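Local coordinates for pheromone response PrgU-like domain-containing protein (Enterococcus faecalis, PDB 2GMQ) that is of unknown function but is a plasmid-encoded member of the PrgU-like family in the PUA clan, and probably takes part in the enterococcal pheromone response, at residues I18-D22 with L23-W27; V37-K40 with N41-M45; L75-P79 with E80-Y84. All coordinates share one frame; numbering follows the deposited sequence.

Interaction 1: residues I18-D22 with L23-W27; sequences IQEKD and LTLQW
I18 and L23 meet across a short 3-10 turn that joins strand 15-19 to strand 23-27, and two successive backbone bonds shape that turn. D22 N donates to Q19 O at 3.0 Å, and L23 N donates to E20 O at 3.0 Å with an N-H...O angle of 154°. Each links a residue to the third one before it, so E20, K21 and D22 complete a single turn before the chain runs on as strand.

The apolar part centres on L23. With its CG anti to its own carbonyl carbon (chi1 -57°), L23 sets CD2 3.7 Å from I18 CG2, and the two side chains cross at about a right angle. L23 CG also comes within 3.9 Å of the carbonyl oxygen Q19 O, so this buried leucine lies against both the end of the first strand and the turn. Farther along, the bent side chain of E20 returns to bring OE2 3.9 Å from L25 CD1 in the L25 conformer given.

A polar bridge spans the turn on the side of Q19 and D22. Q19 NE2 donates to D22 OD2 at 2.9 Å; the oxygen lies in the amide plane, whereas the donor stands well above the carboxylate plane. D22 OD2 is also salt-bridged to R43, and D22 OD1 accepts from Q19 of the second subunit, a bond made reciprocally by the two copies. The carboxylate is thus fixed through both oxygens, and its several donors would favour the charged form.

I18 and E20 hydrogen-bond through their backbones to strand 63-68, while T24 pairs with R38 of strand 34-39. The turn therefore carries the chain from one sheet to the next, with L23 resting on I66 and L39, and with E20 and L25 against F108 of helix 105-112.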
loop_
_atom_site.group_PDB
_atom_site.type_symbol
_atom_site.label_atom_id
_atom_site.label_comp_id
_atom_site.label_asym_id
_atom_site.label_seq_id
_atom_site.Cartn_x
_atom_site.Cartn_y
_atom_site.Cartn_z
ATOM N N ILE A 18 3.916 -13.608 -12.713
ATOM C CA ILE A 18 3.474 -12.249 -12.391
ATOM C C ILE A 18 3.314 -12.114 -10.897
ATOM O O ILE A 18 2.742 -13.034 -10.227
ATOM C CB ILE A 18 2.138 -11.977 -13.129
ATOM C CG1 ILE A 18 2.198 -12.293 -14.613
ATOM C CG2 ILE A 18 1.629 -10.560 -12.813
ATOM C CD1 ILE A 18 0.940 -11.965 -15.402
ATOM N N GLN A 19 3.889 -11.064 -10.308
ATOM C CA GLN A 19 3.716 -10.788 -8.880
ATOM C C GLN A 19 2.256 -10.536 -8.558
ATOM O O GLN A 19 1.525 -9.884 -9.269
ATOM C CB GLN A 19 4.613 -9.659 -8.351
ATOM C CG GLN A 19 4.528 -8.388 -9.151
ATOM C CD GLN A 19 5.485 -7.305 -8.658
ATOM O OE1 GLN A 19 6.218 -7.475 -7.660
ATOM N NE2 GLN A 19 5.336 -6.106 -9.247
ATOM N N GLU A 20 1.799 -11.236 -7.534
ATOM C CA GLU A 20 0.418 -11.154 -7.127
ATOM C C GLU A 20 -0.085 -9.696 -6.975
ATOM O O GLU A 20 -1.276 -9.411 -7.223
ATOM C CB GLU A 20 0.266 -11.881 -5.792
ATOM C CG GLU A 20 -1.154 -12.076 -5.395
ATOM C CD GLU A 20 -1.669 -10.947 -4.491
ATOM O OE1 GLU A 20 -0.964 -9.964 -4.118
ATOM O OE2 GLU A 20 -2.832 -11.050 -4.113
ATOM N N LYS A 21 0.756 -8.737 -6.500
ATOM C CA LYS A 21 0.308 -7.383 -6.257
ATOM C C LYS A 21 -0.107 -6.658 -7.525
ATOM O O LYS A 21 -0.670 -5.564 -7.444
ATOM C CB LYS A 21 1.384 -6.573 -5.506
ATOM C CG LYS A 21 2.736 -6.435 -6.170
ATOM C CD LYS A 21 3.668 -5.438 -5.540
ATOM C CE LYS A 21 4.759 -6.076 -4.702
ATOM N NZ LYS A 21 5.736 -5.058 -4.055
ATOM N N ASP A 22 0.288 -7.232 -8.670
ATOM C CA ASP A 22 -0.108 -6.661 -9.982
ATOM C C ASP A 22 -1.393 -7.245 -10.569
ATOM O O ASP A 22 -1.725 -6.897 -11.731
ATOM C CB ASP A 22 1.039 -6.819 -10.984
ATOM C CG ASP A 22 2.131 -5.795 -10.786
ATOM O OD1 ASP A 22 1.888 -4.735 -10.157
ATOM O OD2 ASP A 22 3.260 -6.048 -11.263
ATOM N N LEU A 23 -2.112 -8.086 -9.780
ATOM C CA LEU A 23 -3.288 -8.772 -10.232
ATOM C C LEU A 23 -4.515 -8.396 -9.414
ATOM O O LEU A 23 -4.416 -8.221 -8.176
ATOM C CB LEU A 23 -3.097 -10.293 -10.135
ATOM C CG LEU A 23 -1.873 -10.838 -10.934
ATOM C CD1 LEU A 23 -1.784 -12.421 -10.604
ATOM C CD2 LEU A 23 -2.064 -10.571 -12.395
ATOM N N THR A 24 -5.645 -8.246 -10.108
ATOM C CA THR A 24 -6.933 -8.190 -9.462
ATOM C C THR A 24 -7.500 -9.592 -9.598
ATOM O O THR A 24 -7.815 -10.007 -10.698
ATOM C CB THR A 24 -7.807 -7.108 -10.116
ATOM O OG1 THR A 24 -7.122 -5.836 -9.959
ATOM C CG2 THR A 24 -9.163 -7.048 -9.464
ATOM N N LEU A 25 -7.725 -10.235 -8.458
ATOM C CA LEU A 25 -8.206 -11.657 -8.470
ATOM C C LEU A 25 -9.699 -11.726 -8.235
ATOM O O LEU A 25 -10.234 -11.013 -7.332
ATOM C CB LEU A 25 -7.454 -12.496 -7.431
ATOM C CG LEU A 25 -5.996 -12.805 -7.750
ATOM C CD1 LEU A 25 -5.139 -11.586 -7.270
ATOM C CD2 LEU A 25 -5.542 -14.102 -7.113
ATOM N N GLN A 26 -10.405 -12.542 -9.041
ATOM C CA GLN A 26 -11.838 -12.637 -8.934
ATOM C C GLN A 26 -12.103 -14.053 -8.350
ATOM O O GLN A 26 -11.870 -15.022 -9.050
ATOM C CB GLN A 26 -12.541 -12.559 -10.300
ATOM C CG GLN A 26 -14.077 -12.640 -10.090
ATOM C CD GLN A 26 -14.964 -13.037 -11.300
ATOM O OE1 GLN A 26 -14.516 -13.522 -12.346
ATOM N NE2 GLN A 26 -16.244 -12.826 -11.127
ATOM N N TRP A 27 -12.622 -14.086 -7.132
ATOM C CA TRP A 27 -12.946 -15.378 -6.474
ATOM C C TRP A 27 -14.429 -15.565 -6.522
ATOM O O TRP A 27 -15.185 -14.617 -6.166
ATOM C CB TRP A 27 -12.508 -15.309 -4.997
ATOM C CG TRP A 27 -11.031 -15.095 -4.824
ATOM C CD1 TRP A 27 -10.401 -13.858 -4.578
ATOM C CD2 TRP A 27 -10.013 -16.074 -4.836
ATOM N NE1 TRP A 27 -9.059 -14.053 -4.453
ATOM C CE2 TRP A 27 -8.767 -15.393 -4.644
ATOM C CE3 TRP A 27 -10.019 -17.486 -5.002
ATOM C CZ2 TRP A 27 -7.540 -16.071 -4.545
ATOM C CZ3 TRP A 27 -8.804 -18.160 -4.955
ATOM C CH2 TRP A 27 -7.565 -17.436 -4.769
#

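Interaction 2: residues V37-K40 with N41-M45; sequences VRLK and NTRAM
The amide oxygen of N41 lies at the edge of the R38 guanidinium, at the junction where strand 34-39 runs directly into helix 41-50, a strand-to-helix connection with K40 at the N-cap. A water lies in the guanidinium plane, at the edge carrying NE, and accepts from R38 NE at 2.9 Å. N41 OD1 is also near that plane, but 4.3 Å from R38 NH2, so the water joins them instead: it donates to N41 OD1 at 2.9 Å and to L39 O. One molecule thus ties the last strand residues to the first residue of the helix.

On the side of the strand end turned to the helix, L39 CD1 packs 3.7 Å from R43 CG, methyl against the aliphatic base of the arginine, the two side chains meeting at a slant. R43 extends its CG anti to the backbone N (chi1 -175°) and then bends at chi2, which carries the guanidinium away from L39 to a cluster of acceptors: besides D22, these are E46 and Q52 of the same chain, and E46 of the second subunit. Held by three carboxylates and the amide oxygen of Q52, R43 ties the start of the helix to the subunit interface.

A44 and N41 also rest on V94 of strand 94-98. The first helical backbone bond runs from A44 N to K40 O at 2.9 Å, and A44 CB lies only 3.4 Å from that same oxygen.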
loop_
_atom_site.group_PDB
_atom_site.type_symbol
_atom_site.label_atom_id
_atom_site.label_comp_id
_atom_site.label_asym_id
_atom_site.label_seq_id
_atom_site.Cartn_x
_atom_site.Cartn_y
_atom_site.Cartn_z
ATOM N N VAL A 37 -7.964 -13.578 -13.288
ATOM C CA VAL A 37 -7.093 -12.541 -12.732
ATOM C C VAL A 37 -6.972 -11.503 -13.879
ATOM O O VAL A 37 -6.981 -11.871 -15.109
ATOM C CB VAL A 37 -5.680 -13.034 -12.362
ATOM C CG1 VAL A 37 -5.749 -14.297 -11.447
ATOM C CG2 VAL A 37 -4.898 -13.437 -13.582
ATOM N N ARG A 38 -6.924 -10.240 -13.506
ATOM C CA ARG A 38 -6.782 -9.201 -14.461
ATOM C C ARG A 38 -5.595 -8.374 -14.075
ATOM O O ARG A 38 -5.467 -8.003 -12.926
ATOM C CB ARG A 38 -8.097 -8.415 -14.365
ATOM C CG ARG A 38 -8.154 -7.112 -15.003
ATOM C CD ARG A 38 -9.451 -6.397 -14.463
ATOM N NE ARG A 38 -9.356 -4.999 -14.826
ATOM C CZ ARG A 38 -10.244 -4.338 -15.581
ATOM N NH1 ARG A 38 -11.340 -4.969 -16.041
ATOM N NH2 ARG A 38 -10.028 -3.051 -15.880
ATOM N N LEU A 39 -4.732 -7.994 -15.031
ATOM C CA LEU A 39 -3.609 -7.144 -14.675
ATOM C C LEU A 39 -4.077 -5.759 -14.269
ATOM O O LEU A 39 -5.007 -5.156 -14.877
ATOM C CB LEU A 39 -2.621 -6.959 -15.873
ATOM C CG LEU A 39 -1.461 -7.946 -15.911
ATOM C CD1 LEU A 39 -0.477 -7.747 -14.850
ATOM C CD2 LEU A 39 -2.005 -9.423 -15.865
ATOM N N LYS A 40 -3.406 -5.224 -13.259
ATOM C CA LYS A 40 -3.646 -3.852 -12.849
ATOM C C LYS A 40 -3.232 -2.854 -13.939
ATOM O O LYS A 40 -2.402 -3.162 -14.820
ATOM C CB LYS A 40 -2.938 -3.563 -11.532
ATOM C CG LYS A 40 -3.788 -3.985 -10.323
ATOM C CD LYS A 40 -3.049 -3.689 -9.058
ATOM C CE LYS A 40 -3.893 -3.988 -7.829
ATOM N NZ LYS A 40 -3.039 -4.523 -6.746
ATOM N N ASN A 41 -3.797 -1.649 -13.888
ATOM C CA ASN A 41 -3.562 -0.699 -14.961
ATOM C C ASN A 41 -2.099 -0.293 -15.129
ATOM O O ASN A 41 -1.591 -0.214 -16.268
ATOM C CB ASN A 41 -4.416 0.589 -14.806
ATOM C CG ASN A 41 -5.919 0.335 -14.956
ATOM O OD1 ASN A 41 -6.429 -0.788 -15.019
ATOM N ND2 ASN A 41 -6.643 1.437 -15.015
ATOM N N THR A 42 -1.406 -0.030 -14.023
ATOM C CA THR A 42 0.007 0.459 -14.131
ATOM C C THR A 42 0.915 -0.615 -14.753
ATOM O O THR A 42 1.636 -0.362 -15.713
ATOM C CB THR A 42 0.545 0.855 -12.750
ATOM O OG1 THR A 42 -0.335 1.895 -12.244
ATOM C CG2 THR A 42 1.924 1.550 -12.942
ATOM N N ARG A 43 0.788 -1.808 -14.235
ATOM C CA ARG A 43 1.558 -2.964 -14.755
ATOM C C ARG A 43 1.161 -3.174 -16.243
ATOM O O ARG A 43 2.015 -3.478 -17.062
ATOM C CB ARG A 43 1.358 -4.246 -13.939
ATOM C CG ARG A 43 2.342 -5.422 -14.502
ATOM C CD ARG A 43 3.828 -4.967 -14.432
ATOM N NE ARG A 43 4.713 -5.980 -15.028
ATOM C CZ ARG A 43 5.102 -7.132 -14.428
ATOM N NH1 ARG A 43 4.639 -7.450 -13.237
ATOM N NH2 ARG A 43 5.871 -8.003 -15.090
ATOM N N ALA A 44 -0.120 -3.064 -16.597
ATOM C CA ALA A 44 -0.502 -3.307 -18.007
ATOM C C ALA A 44 0.195 -2.292 -18.931
ATOM O O ALA A 44 0.617 -2.655 -20.059
ATOM C CB ALA A 44 -1.950 -3.255 -18.203
HETATM N N MSE A 45 0.290 -1.025 -18.476
HETATM C CA MSE A 45 0.964 -0.017 -19.271
HETATM C C MSE A 45 2.437 -0.348 -19.405
HETATM O O MSE A 45 2.970 -0.305 -20.493
HETATM C CB MSE A 45 0.766 1.369 -18.683
HETATM C CG MSE A 45 1.347 2.450 -19.591
HETATM SE SE MSE A 45 0.367 2.700 -21.322
HETATM C CE MSE A 45 -1.074 3.841 -20.616
HETATM O O HOH W 1 -6.898 -3.607 -14.368
#

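Interaction 3: residues L75-P79 with E80-Y84; sequences LEVYP and EKSIY
Y78 and K81 meet through both backbone and side chain at a tight turn between strands 71-76 and 83-85. Y78 O accepts two donors: K81 N at 3.0 Å and a water at 2.7 Å. The K81 N to Y78 O bond closes a type I beta turn with P79 and E80 at its two central positions. The same water donates to S82 OG at 2.7 Å, so one molecule links the carbonyl that opens the turn to the hydroxyl that follows it. P79 O receives a weak bond from S82 N at 3.4 Å, which carries the curl one residue farther. S82 in turn gives its carbonyl oxygen to the side chain of Q59.

The ammonium group of K81 is placed over one face of the Y78 ring, with NZ 3.4 Å from the ring centroid and 11° off the normal, a nearly centred cation-pi contact. The two side chains run alongside each other in the same direction: K81 is extended beyond CG, and its CD passes 3.8 Å from Y78 CB before the nitrogen arrives over the ring. V77 and S82 lean on F97 of strand 94-98. The turn thus combines backbone hydrogen bonds between uncharged groups and a shared water with a lysine charge that the ring's pi cloud should partly stabilise.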
loop_
_atom_site.group_PDB
_atom_site.type_symbol
_atom_site.label_atom_id
_atom_site.label_comp_id
_atom_site.label_asym_id
_atom_site.label_seq_id
_atom_site.Cartn_x
_atom_site.Cartn_y
_atom_site.Cartn_z
ATOM N N LEU A 75 -0.198 -21.826 -11.859
ATOM C CA LEU A 75 -1.622 -22.106 -12.129
ATOM C C LEU A 75 -1.795 -22.166 -13.624
ATOM O O LEU A 75 -1.325 -21.270 -14.316
ATOM C CB LEU A 75 -2.558 -20.987 -11.553
ATOM C CG LEU A 75 -2.546 -20.933 -10.003
ATOM C CD1 LEU A 75 -3.379 -19.634 -9.643
ATOM C CD2 LEU A 75 -3.054 -22.137 -9.244
ATOM N N GLU A 76 -2.395 -23.253 -14.129
ATOM C CA GLU A 76 -2.680 -23.309 -15.565
ATOM C C GLU A 76 -3.872 -22.399 -15.841
ATOM O O GLU A 76 -4.787 -22.269 -14.982
ATOM C CB GLU A 76 -3.031 -24.722 -16.015
ATOM C CG GLU A 76 -2.035 -25.801 -15.603
ATOM C CD GLU A 76 -2.409 -27.103 -16.227
ATOM O OE1 GLU A 76 -3.406 -27.684 -15.768
ATOM O OE2 GLU A 76 -1.734 -27.528 -17.189
ATOM N N VAL A 77 -3.846 -21.796 -17.016
ATOM C CA VAL A 77 -4.941 -20.990 -17.552
ATOM C C VAL A 77 -5.592 -21.726 -18.718
ATOM O O VAL A 77 -5.065 -22.747 -19.181
ATOM C CB VAL A 77 -4.434 -19.578 -18.007
ATOM C CG1 VAL A 77 -3.690 -18.888 -16.799
ATOM C CG2 VAL A 77 -3.516 -19.717 -19.274
ATOM N N TYR A 78 -6.737 -21.211 -19.198
ATOM C CA TYR A 78 -7.387 -21.675 -20.373
ATOM C C TYR A 78 -6.895 -20.739 -21.469
ATOM O O TYR A 78 -7.370 -19.605 -21.527
ATOM C CB TYR A 78 -8.912 -21.535 -20.230
ATOM C CG TYR A 78 -9.568 -22.412 -19.203
ATOM C CD1 TYR A 78 -9.669 -23.795 -19.407
ATOM C CD2 TYR A 78 -10.149 -21.864 -18.048
ATOM C CE1 TYR A 78 -10.332 -24.653 -18.453
ATOM C CE2 TYR A 78 -10.816 -22.727 -17.087
ATOM C CZ TYR A 78 -10.900 -24.090 -17.319
ATOM O OH TYR A 78 -11.553 -24.873 -16.401
ATOM N N PRO A 79 -5.850 -21.142 -22.245
ATOM C CA PRO A 79 -5.270 -20.138 -23.166
ATOM C C PRO A 79 -6.269 -19.536 -24.143
ATOM O O PRO A 79 -6.084 -18.400 -24.565
ATOM C CB PRO A 79 -4.166 -20.914 -23.937
ATOM C CG PRO A 79 -4.001 -22.174 -23.263
ATOM C CD PRO A 79 -5.015 -22.346 -22.148
ATOM N N GLU A 80 -7.303 -20.283 -24.501
ATOM C CA GLU A 80 -8.234 -19.790 -25.533
ATOM C C GLU A 80 -9.245 -18.775 -24.996
ATOM O O GLU A 80 -9.927 -18.124 -25.787
ATOM C CB GLU A 80 -8.890 -20.938 -26.347
ATOM C CG GLU A 80 -7.937 -22.060 -26.813
ATOM C CD GLU A 80 -6.806 -21.614 -27.762
ATOM O OE1 GLU A 80 -5.658 -22.061 -27.505
ATOM O OE2 GLU A 80 -7.037 -20.843 -28.747
ATOM N N LYS A 81 -9.234 -18.577 -23.677
ATOM C CA LYS A 81 -10.069 -17.594 -22.994
ATOM C C LYS A 81 -9.304 -16.289 -22.652
ATOM O O LYS A 81 -9.917 -15.304 -22.248
ATOM C CB LYS A 81 -10.640 -18.182 -21.705
ATOM C CG LYS A 81 -11.536 -19.418 -21.997
ATOM C CD LYS A 81 -12.240 -19.860 -20.761
ATOM C CE LYS A 81 -12.889 -21.277 -21.015
ATOM N NZ LYS A 81 -13.105 -22.178 -19.814
ATOM N N SER A 82 -7.981 -16.310 -22.752
ATOM C CA SER A 82 -7.181 -15.094 -22.431
ATOM C C SER A 82 -7.580 -13.966 -23.375
ATOM O O SER A 82 -7.595 -14.146 -24.606
ATOM C CB SER A 82 -5.691 -15.374 -22.546
ATOM O OG SER A 82 -5.323 -16.470 -21.686
ATOM N N ILE A 83 -7.915 -12.805 -22.798
ATOM C CA ILE A 83 -8.448 -11.641 -23.565
ATOM C C ILE A 83 -7.987 -10.291 -22.997
ATOM O O ILE A 83 -7.634 -10.210 -21.834
ATOM C CB ILE A 83 -9.998 -11.618 -23.595
ATOM C CG1 ILE A 83 -10.593 -11.575 -22.185
ATOM C CG2 ILE A 83 -10.556 -12.780 -24.430
ATOM C CD1 ILE A 83 -12.029 -11.187 -22.124
ATOM N N TYR A 84 -7.995 -9.248 -23.828
ATOM C CA TYR A 84 -7.819 -7.865 -23.361
ATOM C C TYR A 84 -9.200 -7.246 -23.075
ATOM O O TYR A 84 -10.135 -7.473 -23.829
ATOM C CB TYR A 84 -7.015 -7.023 -24.394
ATOM C CG TYR A 84 -5.536 -7.267 -24.260
ATOM C CD1 TYR A 84 -4.968 -8.481 -24.651
ATOM C CD2 TYR A 84 -4.705 -6.308 -23.666
ATOM C CE1 TYR A 84 -3.602 -8.734 -24.467
ATOM C CE2 TYR A 84 -3.356 -6.533 -23.502
ATOM C CZ TYR A 84 -2.808 -7.725 -23.926
ATOM O OH TYR A 84 -1.484 -7.942 -23.750
HETATM O O HOH W 2 -7.121 -17.455 -19.862
#

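Followed from the N terminus, the three contacts come in series, with none nested or crossed. Interactions 1 and 3 close local turns, whereas interaction 2 is the junction of a strand with a helix. Interaction 1 carries the chain from strand 15-19 of the mixed sheet to strand 23-27 of the antiparallel sheet; interaction 2 leads from strand 34-39, the neighbour of 23-27, into helix 41-50. These two touch, and K21 O lies 2.7 Å from K40 NZ, a probable hydrogen bond. Both also reach the second subunit. Interaction 3 stands apart, its nearest atoms about 6 Å from either, and returns the chain from strand 71-76 to strand 83-85. Interactions 1 and 3 are thus two separate connections between the same two sheets.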